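Local structure of SusD superfamily protein (Bacteroides fragilis NCTC 9343, 3NQP) at residues S252-A257 against F379-W384; K246-F251 against A257-N262; E264-I269 against P383-T388. The protein probably binds glycans at the bacterial cell surface, as a SusD-family outer-membrane protein that would help deliver sugars for uptake. All coordinates share one frame; numbering follows the deposited sequence.

Contact 1 of 3, residues S252-A257 against F379-W384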
loop_
_atom_site.group_PDB
_atom_site.type_symbol
_atom_site.label_atom_id
_atom_site.label_comp_id
_atom_site.label_asym_id
_atom_site.label_seq_id
_atom_site.Cartn_x
_atom_site.Cartn_y
_atom_site.Cartn_z
ATOM N N SER A 252 11.643 7.710 -11.300
ATOM C CA SER A 252 12.385 7.948 -10.052
ATOM C C SER A 252 11.984 9.276 -9.412
ATOM O O SER A 252 12.065 9.414 -8.213
ATOM C CB SER A 252 13.902 7.930 -10.253
ATOM O OG SER A 252 14.297 8.981 -11.114
ATOM N N GLN A 253 11.559 10.245 -10.221
ATOM C CA GLN A 253 11.189 11.573 -9.709
ATOM C C GLN A 253 9.916 11.487 -8.906
ATOM O O GLN A 253 9.577 12.435 -8.169
ATOM C CB GLN A 253 10.980 12.556 -10.872
ATOM C CG GLN A 253 12.290 13.066 -11.501
ATOM C CD GLN A 253 12.975 14.047 -10.577
ATOM O OE1 GLN A 253 13.639 13.652 -9.642
ATOM N NE2 GLN A 253 12.775 15.339 -10.823
ATOM N N VAL A 254 9.152 10.409 -9.116
ATOM C CA VAL A 254 7.916 10.247 -8.367
ATOM C C VAL A 254 8.256 10.210 -6.874
ATOM O O VAL A 254 7.535 10.798 -6.071
ATOM C CB VAL A 254 7.087 9.021 -8.851
ATOM C CG1 VAL A 254 5.924 8.731 -7.856
ATOM C CG2 VAL A 254 6.589 9.261 -10.325
ATOM N N PHE A 255 9.359 9.540 -6.513
ATOM C CA PHE A 255 9.685 9.196 -5.104
ATOM C C PHE A 255 10.730 10.095 -4.529
ATOM O O PHE A 255 10.923 10.106 -3.321
ATOM C CB PHE A 255 10.154 7.741 -5.017
ATOM C CG PHE A 255 9.223 6.845 -5.720
ATOM C CD1 PHE A 255 8.079 6.427 -5.088
ATOM C CD2 PHE A 255 9.420 6.505 -7.059
ATOM C CE1 PHE A 255 7.138 5.639 -5.766
ATOM C CE2 PHE A 255 8.508 5.740 -7.736
ATOM C CZ PHE A 255 7.336 5.291 -7.063
ATOM N N ASN A 256 11.389 10.844 -5.416
ATOM C CA ASN A 256 12.541 11.654 -5.043
ATOM C C ASN A 256 12.169 12.583 -3.887
ATOM O O ASN A 256 11.185 13.350 -3.959
ATOM C CB ASN A 256 13.004 12.412 -6.279
ATOM C CG ASN A 256 14.173 13.357 -6.016
ATOM O OD1 ASN A 256 14.533 13.659 -4.875
ATOM N ND2 ASN A 256 14.733 13.874 -7.100
ATOM N N ALA A 257 12.951 12.507 -2.811
ATOM C CA ALA A 257 12.645 13.250 -1.584
ATOM C C ALA A 257 12.816 14.764 -1.788
ATOM O O ALA A 257 12.395 15.561 -0.948
ATOM C CB ALA A 257 13.495 12.715 -0.397
ATOM N N PHE A 379 0.379 6.852 -0.524
ATOM C CA PHE A 379 -0.752 5.955 -0.442
ATOM C C PHE A 379 -1.518 5.906 -1.766
ATOM O O PHE A 379 -1.920 4.836 -2.172
ATOM C CB PHE A 379 -1.712 6.386 0.681
ATOM C CG PHE A 379 -1.231 6.074 2.062
ATOM C CD1 PHE A 379 -0.001 5.486 2.307
ATOM C CD2 PHE A 379 -2.029 6.410 3.132
ATOM C CE1 PHE A 379 0.394 5.196 3.615
ATOM C CE2 PHE A 379 -1.648 6.119 4.428
ATOM C CZ PHE A 379 -0.454 5.520 4.676
ATOM N N TYR A 380 -1.729 7.048 -2.425
ATOM C CA TYR A 380 -2.374 7.060 -3.747
ATOM C C TYR A 380 -1.582 7.946 -4.697
ATOM O O TYR A 380 -1.302 9.083 -4.338
ATOM C CB TYR A 380 -3.778 7.611 -3.689
ATOM C CG TYR A 380 -4.697 6.844 -2.817
ATOM C CD1 TYR A 380 -5.071 5.537 -3.168
ATOM C CD2 TYR A 380 -5.172 7.365 -1.626
ATOM C CE1 TYR A 380 -5.900 4.805 -2.408
ATOM C CE2 TYR A 380 -6.044 6.602 -0.821
ATOM C CZ TYR A 380 -6.391 5.315 -1.220
ATOM O OH TYR A 380 -7.250 4.511 -0.490
ATOM N N ARG A 381 -1.241 7.417 -5.876
ATOM C CA ARG A 381 -0.714 8.245 -6.983
ATOM C C ARG A 381 -1.358 7.815 -8.329
ATOM O O ARG A 381 -2.069 6.805 -8.400
ATOM C CB ARG A 381 0.804 8.174 -7.005
ATOM C CG ARG A 381 1.374 6.826 -7.115
ATOM C CD ARG A 381 2.895 6.889 -7.210
ATOM N NE ARG A 381 3.475 5.558 -7.264
ATOM C CZ ARG A 381 3.811 4.882 -8.376
ATOM N NH1 ARG A 381 3.648 5.367 -9.599
ATOM N NH2 ARG A 381 4.324 3.677 -8.254
ATOM N N LEU A 382 -1.155 8.588 -9.377
ATOM C CA LEU A 382 -2.002 8.454 -10.561
ATOM C C LEU A 382 -1.954 7.069 -11.248
ATOM O O LEU A 382 -3.001 6.593 -11.649
ATOM C CB LEU A 382 -1.693 9.586 -11.566
ATOM C CG LEU A 382 -2.776 9.969 -12.555
ATOM C CD1 LEU A 382 -4.019 10.489 -11.726
ATOM C CD2 LEU A 382 -2.197 11.045 -13.548
ATOM N N PRO A 383 -0.765 6.413 -11.415
ATOM C CA PRO A 383 -0.814 5.095 -12.053
ATOM C C PRO A 383 -1.654 4.041 -11.294
ATOM O O PRO A 383 -2.165 3.082 -11.914
ATOM C CB PRO A 383 0.675 4.649 -12.125
ATOM C CG PRO A 383 1.453 5.948 -12.138
ATOM C CD PRO A 383 0.614 6.843 -11.180
ATOM N N TRP A 384 -1.808 4.210 -9.988
ATOM C CA TRP A 384 -2.751 3.364 -9.220
ATOM C C TRP A 384 -4.170 3.577 -9.750
ATOM O O TRP A 384 -4.943 2.624 -9.872
ATOM C CB TRP A 384 -2.636 3.619 -7.704
ATOM C CG TRP A 384 -3.626 2.833 -6.869
ATOM C CD1 TRP A 384 -3.437 1.614 -6.302
ATOM C CD2 TRP A 384 -4.925 3.240 -6.516
ATOM N NE1 TRP A 384 -4.558 1.213 -5.631
ATOM C CE2 TRP A 384 -5.500 2.194 -5.760
ATOM C CE3 TRP A 384 -5.694 4.383 -6.798
ATOM C CZ2 TRP A 384 -6.806 2.260 -5.265
ATOM C CZ3 TRP A 384 -6.952 4.466 -6.283
ATOM C CH2 TRP A 384 -7.506 3.415 -5.536
#

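Contact 2 of 3, residues K246-F251 against A257-N262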
loop_
_atom_site.group_PDB
_atom_site.type_symbol
_atom_site.label_atom_id
_atom_site.label_comp_id
_atom_site.label_asym_id
_atom_site.label_seq_id
_atom_site.Cartn_x
_atom_site.Cartn_y
_atom_site.Cartn_z
ATOM N N LYS A 246 -1.117 14.622 -12.996
ATOM C CA LYS A 246 -0.404 14.133 -14.175
ATOM C C LYS A 246 0.652 13.135 -13.790
ATOM O O LYS A 246 1.311 13.334 -12.806
ATOM C CB LYS A 246 0.331 15.292 -14.884
ATOM C CG LYS A 246 -0.533 16.497 -15.242
ATOM C CD LYS A 246 0.214 17.497 -16.181
ATOM C CE LYS A 246 0.376 18.876 -15.546
ATOM N NZ LYS A 246 -0.949 19.430 -15.130
HETATM N N MSE A 247 0.873 12.122 -14.623
HETATM C CA MSE A 247 1.976 11.169 -14.430
HETATM C C MSE A 247 3.285 11.859 -14.812
HETATM O O MSE A 247 3.321 12.578 -15.798
HETATM C CB MSE A 247 1.741 9.957 -15.307
HETATM C CG MSE A 247 2.452 8.720 -14.876
HETATM SE SE MSE A 247 2.009 7.164 -15.818
HETATM C CE MSE A 247 1.801 7.929 -17.580
ATOM N N LEU A 248 4.329 11.694 -14.002
ATOM C CA LEU A 248 5.629 12.260 -14.310
ATOM C C LEU A 248 6.303 11.473 -15.427
ATOM O O LEU A 248 6.077 10.258 -15.604
ATOM C CB LEU A 248 6.538 12.322 -13.074
ATOM C CG LEU A 248 6.026 12.968 -11.790
ATOM C CD1 LEU A 248 7.199 13.059 -10.777
ATOM C CD2 LEU A 248 5.323 14.352 -12.027
ATOM N N ASP A 249 7.135 12.158 -16.199
ATOM C CA ASP A 249 7.916 11.462 -17.216
ATOM C C ASP A 249 8.927 10.483 -16.631
ATOM O O ASP A 249 9.197 9.475 -17.249
ATOM C CB ASP A 249 8.707 12.431 -18.066
ATOM C CG ASP A 249 7.848 13.193 -19.061
ATOM O OD1 ASP A 249 6.695 12.800 -19.379
ATOM O OD2 ASP A 249 8.367 14.209 -19.523
ATOM N N ASP A 250 9.529 10.809 -15.488
ATOM C CA ASP A 250 10.596 9.972 -14.893
ATOM C C ASP A 250 10.068 9.281 -13.626
ATOM O O ASP A 250 9.731 9.927 -12.666
ATOM C CB ASP A 250 11.783 10.857 -14.571
ATOM C CG ASP A 250 12.999 10.086 -14.048
ATOM O OD1 ASP A 250 12.860 9.267 -13.120
ATOM O OD2 ASP A 250 14.131 10.372 -14.502
ATOM N N PHE A 251 10.001 7.962 -13.657
ATOM C CA PHE A 251 9.597 7.171 -12.535
ATOM C C PHE A 251 10.326 7.524 -11.249
ATOM O O PHE A 251 9.686 7.656 -10.207
ATOM C CB PHE A 251 9.803 5.699 -12.866
ATOM C CG PHE A 251 9.297 4.723 -11.800
ATOM C CD1 PHE A 251 7.970 4.430 -11.690
ATOM C CD2 PHE A 251 10.202 4.063 -10.958
ATOM C CE1 PHE A 251 7.528 3.468 -10.771
ATOM C CE2 PHE A 251 9.763 3.100 -10.021
ATOM C CZ PHE A 251 8.429 2.835 -9.918
ATOM N N ALA A 257 12.951 12.507 -2.811
ATOM C CA ALA A 257 12.645 13.250 -1.584
ATOM C C ALA A 257 12.816 14.764 -1.788
ATOM O O ALA A 257 12.395 15.561 -0.948
ATOM C CB ALA A 257 13.495 12.715 -0.397
ATOM N N LYS A 258 13.434 15.161 -2.899
ATOM C CA LYS A 258 13.540 16.581 -3.252
ATOM C C LYS A 258 12.473 16.991 -4.293
ATOM O O LYS A 258 12.456 18.117 -4.754
ATOM C CB LYS A 258 14.968 16.909 -3.736
ATOM C CG LYS A 258 16.062 16.558 -2.728
ATOM C CD LYS A 258 16.273 17.646 -1.687
ATOM C CE LYS A 258 17.525 17.400 -0.814
ATOM N NZ LYS A 258 18.754 16.956 -1.589
ATOM N N ASN A 259 11.527 16.091 -4.595
ATOM C CA ASN A 259 10.443 16.406 -5.538
ATOM C C ASN A 259 9.075 16.028 -4.952
ATOM O O ASN A 259 8.185 15.555 -5.647
ATOM C CB ASN A 259 10.690 15.691 -6.888
ATOM C CG ASN A 259 9.704 16.147 -7.966
ATOM O OD1 ASN A 259 9.336 17.298 -7.983
ATOM N ND2 ASN A 259 9.233 15.232 -8.810
ATOM N N LYS A 260 8.911 16.228 -3.656
ATOM C CA LYS A 260 7.724 15.758 -2.946
ATOM C C LYS A 260 6.482 16.491 -3.360
ATOM O O LYS A 260 6.547 17.601 -3.869
ATOM C CB LYS A 260 7.898 15.904 -1.411
ATOM C CG LYS A 260 8.954 14.972 -0.866
ATOM C CD LYS A 260 9.081 15.097 0.654
ATOM C CE LYS A 260 10.106 14.087 1.228
ATOM N NZ LYS A 260 9.865 14.082 2.726
ATOM N N ALA A 261 5.357 15.858 -3.132
ATOM C CA ALA A 261 4.029 16.437 -3.448
ATOM C C ALA A 261 3.928 16.880 -4.902
ATOM O O ALA A 261 3.268 17.856 -5.237
ATOM C CB ALA A 261 3.721 17.596 -2.490
ATOM N N ASN A 262 4.564 16.116 -5.774
ATOM C CA ASN A 262 4.489 16.354 -7.229
ATOM C C ASN A 262 3.132 15.987 -7.831
ATOM O O ASN A 262 2.238 15.455 -7.160
ATOM C CB ASN A 262 5.601 15.596 -7.909
ATOM C CG ASN A 262 5.505 14.114 -7.669
ATOM O OD1 ASN A 262 4.592 13.467 -8.205
ATOM N ND2 ASN A 262 6.445 13.545 -6.857
#

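Contact 3 of 3, residues E264-I269 against P383-T388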
loop_
_atom_site.group_PDB
_atom_site.type_symbol
_atom_site.label_atom_id
_atom_site.label_comp_id
_atom_site.label_asym_id
_atom_site.label_seq_id
_atom_site.Cartn_x
_atom_site.Cartn_y
_atom_site.Cartn_z
ATOM N N GLU A 264 1.909 13.752 -9.756
ATOM C CA GLU A 264 1.417 12.359 -9.843
ATOM C C GLU A 264 0.807 11.924 -8.533
ATOM O O GLU A 264 0.045 10.974 -8.479
ATOM C CB GLU A 264 2.592 11.443 -10.179
ATOM C CG GLU A 264 2.205 10.005 -10.438
ATOM C CD GLU A 264 3.319 9.204 -11.114
ATOM O OE1 GLU A 264 4.004 9.737 -12.045
ATOM O OE2 GLU A 264 3.463 8.012 -10.783
ATOM N N ILE A 265 1.183 12.579 -7.443
ATOM C CA ILE A 265 0.766 12.150 -6.122
ATOM C C ILE A 265 -0.590 12.746 -5.783
ATOM O O ILE A 265 -0.852 13.899 -6.090
ATOM C CB ILE A 265 1.818 12.553 -5.052
ATOM C CG1 ILE A 265 3.136 11.735 -5.241
ATOM C CG2 ILE A 265 1.295 12.332 -3.606
ATOM C CD1 ILE A 265 4.237 12.161 -4.268
ATOM N N ILE A 266 -1.449 11.932 -5.167
ATOM C CA ILE A 266 -2.741 12.354 -4.651
ATOM C C ILE A 266 -2.639 12.559 -3.123
ATOM O O ILE A 266 -2.924 13.636 -2.612
ATOM C CB ILE A 266 -3.854 11.312 -4.929
ATOM C CG1 ILE A 266 -4.271 11.306 -6.402
ATOM C CG2 ILE A 266 -5.091 11.674 -4.156
ATOM C CD1 ILE A 266 -3.758 10.210 -7.287
ATOM N N PHE A 267 -2.198 11.533 -2.413
ATOM C CA PHE A 267 -1.985 11.635 -0.969
ATOM C C PHE A 267 -0.762 10.806 -0.529
ATOM O O PHE A 267 -0.620 9.633 -0.911
ATOM C CB PHE A 267 -3.247 11.260 -0.161
ATOM C CG PHE A 267 -2.985 11.252 1.301
ATOM C CD1 PHE A 267 -2.941 12.435 2.002
ATOM C CD2 PHE A 267 -2.752 10.056 1.981
ATOM C CE1 PHE A 267 -2.658 12.453 3.363
ATOM C CE2 PHE A 267 -2.424 10.076 3.338
ATOM C CZ PHE A 267 -2.387 11.282 4.019
ATOM N N ALA A 268 0.136 11.443 0.242
ATOM C CA ALA A 268 1.326 10.797 0.782
ATOM C C ALA A 268 1.483 11.157 2.270
ATOM O O ALA A 268 1.037 12.230 2.686
ATOM C CB ALA A 268 2.589 11.287 0.011
ATOM N N ILE A 269 2.120 10.245 3.022
ATOM C CA ILE A 269 2.545 10.450 4.388
ATOM C C ILE A 269 3.907 11.175 4.379
ATOM O O ILE A 269 4.861 10.692 3.796
ATOM C CB ILE A 269 2.712 9.105 5.118
ATOM C CG1 ILE A 269 1.357 8.367 5.244
ATOM C CG2 ILE A 269 3.404 9.281 6.476
ATOM C CD1 ILE A 269 0.284 9.103 6.048
ATOM N N PRO A 383 -0.765 6.413 -11.415
ATOM C CA PRO A 383 -0.814 5.095 -12.053
ATOM C C PRO A 383 -1.654 4.041 -11.294
ATOM O O PRO A 383 -2.165 3.082 -11.914
ATOM C CB PRO A 383 0.675 4.649 -12.125
ATOM C CG PRO A 383 1.453 5.948 -12.138
ATOM C CD PRO A 383 0.614 6.843 -11.180
ATOM N N TRP A 384 -1.808 4.210 -9.988
ATOM C CA TRP A 384 -2.751 3.364 -9.220
ATOM C C TRP A 384 -4.170 3.577 -9.750
ATOM O O TRP A 384 -4.943 2.624 -9.872
ATOM C CB TRP A 384 -2.636 3.619 -7.704
ATOM C CG TRP A 384 -3.626 2.833 -6.869
ATOM C CD1 TRP A 384 -3.437 1.614 -6.302
ATOM C CD2 TRP A 384 -4.925 3.240 -6.516
ATOM N NE1 TRP A 384 -4.558 1.213 -5.631
ATOM C CE2 TRP A 384 -5.500 2.194 -5.760
ATOM C CE3 TRP A 384 -5.694 4.383 -6.798
ATOM C CZ2 TRP A 384 -6.806 2.260 -5.265
ATOM C CZ3 TRP A 384 -6.952 4.466 -6.283
ATOM C CH2 TRP A 384 -7.506 3.415 -5.536
ATOM N N VAL A 385 -4.517 4.818 -10.073
ATOM C CA VAL A 385 -5.872 5.139 -10.529
ATOM C C VAL A 385 -6.071 4.436 -11.883
ATOM O O VAL A 385 -7.067 3.722 -12.108
ATOM C CB VAL A 385 -6.183 6.666 -10.557
ATOM C CG1 VAL A 385 -7.556 6.891 -11.134
ATOM C CG2 VAL A 385 -6.030 7.343 -9.120
ATOM N N TYR A 386 -5.077 4.571 -12.746
ATOM C CA TYR A 386 -5.114 3.873 -14.010
ATOM C C TYR A 386 -5.256 2.344 -13.918
ATOM O O TYR A 386 -6.059 1.773 -14.643
ATOM C CB TYR A 386 -3.847 4.162 -14.839
ATOM C CG TYR A 386 -3.578 5.583 -15.291
ATOM C CD1 TYR A 386 -4.597 6.462 -15.628
ATOM C CD2 TYR A 386 -2.255 5.983 -15.552
ATOM C CE1 TYR A 386 -4.310 7.751 -16.088
ATOM C CE2 TYR A 386 -1.973 7.254 -15.997
ATOM C CZ TYR A 386 -3.001 8.118 -16.293
ATOM O OH TYR A 386 -2.701 9.355 -16.740
ATOM N N LEU A 387 -4.453 1.672 -13.081
ATOM C CA LEU A 387 -4.512 0.200 -13.034
ATOM C C LEU A 387 -5.778 -0.292 -12.319
ATOM O O LEU A 387 -6.266 -1.387 -12.589
ATOM C CB LEU A 387 -3.211 -0.380 -12.463
ATOM C CG LEU A 387 -2.011 -0.129 -13.428
ATOM C CD1 LEU A 387 -0.742 -0.495 -12.719
ATOM C CD2 LEU A 387 -2.166 -0.883 -14.756
ATOM N N THR A 388 -6.312 0.524 -11.427
ATOM C CA THR A 388 -7.576 0.232 -10.774
ATOM C C THR A 388 -8.740 0.337 -11.814
ATOM O O THR A 388 -9.638 -0.525 -11.848
ATOM C CB THR A 388 -7.781 1.116 -9.483
ATOM O OG1 THR A 388 -6.627 1.031 -8.610
ATOM C CG2 THR A 388 -8.992 0.653 -8.703
#

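Contact 1 of 3, residues S252-A257 against F379-W384
Phe-255 lays the CZ corner of its ring over one face of the Arg-381 guanidinium, with Phe-255 CZ 3.6 Å from Arg-381 NH2 and displaced toward the rim of the group. Ring and guanidinium planes stand 83° apart, and NH2 lies close to the plane of the ring at its edge. The phenyl therefore meets the cation edge-on: it offers C-H, not its pi face, so this is not a cation-pi stack. Val-254 takes the aliphatic part of the same arginine, its CG1 resting 3.6 Å from Arg-381 CD. That methyl also sits over the centre of the Phe-255 ring, 3.8 Å above its plane, so valine and phenylalanine form one apolar surface at the end of the short helix 251-255.

Arg-381 is the N-cap residue of helix 382-396, at the end of strand 377-381. Its CG lies between the backbone N and the carbonyl carbon (chi1 57°), and the chain then runs extended to NE, which carries the guanidinium across to helix 251-255. Salt bridges go from NH2 to Glu-449 and from NH1 to Glu-445 and Glu-264. No hydrogen bond joins the two segments: the acidic residues probably hold the buried charge and fix the rotation of the guanidinium, while Val-254 and Phe-255 supply apolar packing around it.

Contact 2 of 3, residues K246-F251 against A257-N262
Leu-248 rests its CD1 methyl against the amides of Asn-259 and Asn-262, which lie side by side. The two loops in contact flank the short helix 251-255, and the second ends in an Asx turn, in which Asn-262 OD1 accepts from the backbone N of Glu-264, two residues on. The leucine and Asn-259 approach from opposite directions, with Leu-248 CD1 3.6 Å from Asn-259 ND2. Asn-262 instead lies obliquely to the leucine: Leu-248 CD1 is 3.7 Å from Asn-262 CG and equally far from OD1, while CD2 stays farther from that oxygen, at 4.0 Å. The touching is thus methyl against amide, and no hydrogen bond spans the segments.

Asn-259 carries its CG opposite the backbone N (chi1 -172°), which extends the amide toward the leucine. In Asn-262 the CG sits between backbone N and carbonyl carbon (chi1 60°), turning the amide back so that ND2 reaches Asn-259 O.

Both amide nitrogens, like the Asn-262 oxygen, bond to backbone. Asn-259 ND2 donates to the carbonyl of Gln-253, and Asn-262 ND2 to that of Val-254, tying the second loop to the helix just before it. On the other side, the backbone N of Leu-248 bonds to Glu-264 OE1 and its carbonyl to Arg-412, so the leucine is placed by its own main chain as well as by packing. The contact is partly buried, with Asn-262 the most enclosed of the three residues.

Within the second loop, the bond from Asn-262 ND2 to Asn-259 O measures 2.9 Å; the N-H...O angle is 165°, and the acceptor lies nearly in the amide plane of Asn-262.

Contact 3 of 3, residues E264-I269 against P383-T388
A carboxylate oxygen pressed against a proline ring is the oddity here: Glu-264 OE2 lies 3.1 Å from Pro-383 CD and 3.2 Å from Pro-383 CG, a close approach of C-H groups to a carboxylate oxygen, since the proline N has no hydrogen to donate. The setting is a two-stranded antiparallel sheet, 265-269 with 377-381, whose second strand leads directly into helix 382-396. A classic beta bulge sets Ile-266 and Phe-267 together opposite Tyr-380.

Glutamate and proline side chains cross at about a right angle. The Glu-264 chain leaves with CG opposite the backbone N (chi1 -174°) and stays extended, bringing the carboxylate to the first turn of the helix. OE1 forms a salt bridge with Arg-412 of helix 399-414. Together with the carboxylate's other partners, this arginine would stabilise the buried charge and probably favour the ionised form.

Further along, the contact becomes wholly apolar. Ile-266 points toward the helix and its CD1 approaches Val-385 CG2 at 4.1 Å, again nearly perpendicular. Val-385 also packs on Leu-240 of helix 228-241, and Ile-266 on Tyr-380, so the pair joins the bulged sheet edge to the helical packing behind it.

The helix segment adds a bond of its own. Trp-384 O accepts from both the backbone N and the hydroxyl of Thr-388, which arrive from opposite faces of its carbonyl plane. Thr-388 OG1, 2.6 Å from Trp-384 O, also sits over the centre of the Trp-384 ring, 3.3 Å above its plane.

Contacts 1 and 3 are buried and share the start of helix 382-396, with centres about 7 Å apart; contact 2 is partly buried and farther from the centre of the chain. The two buried contacts each bring a charged group against apolar neighbours, and the arginine of contact 1 and the acid of contact 3 help to neutralise each other. Contact 2 relies on neutral amides instead, joining the loops before and after helix 251-255, the helix used by contact 1. Glu-264 also reaches the contact 2 backbone, so all three regions converge on this residue.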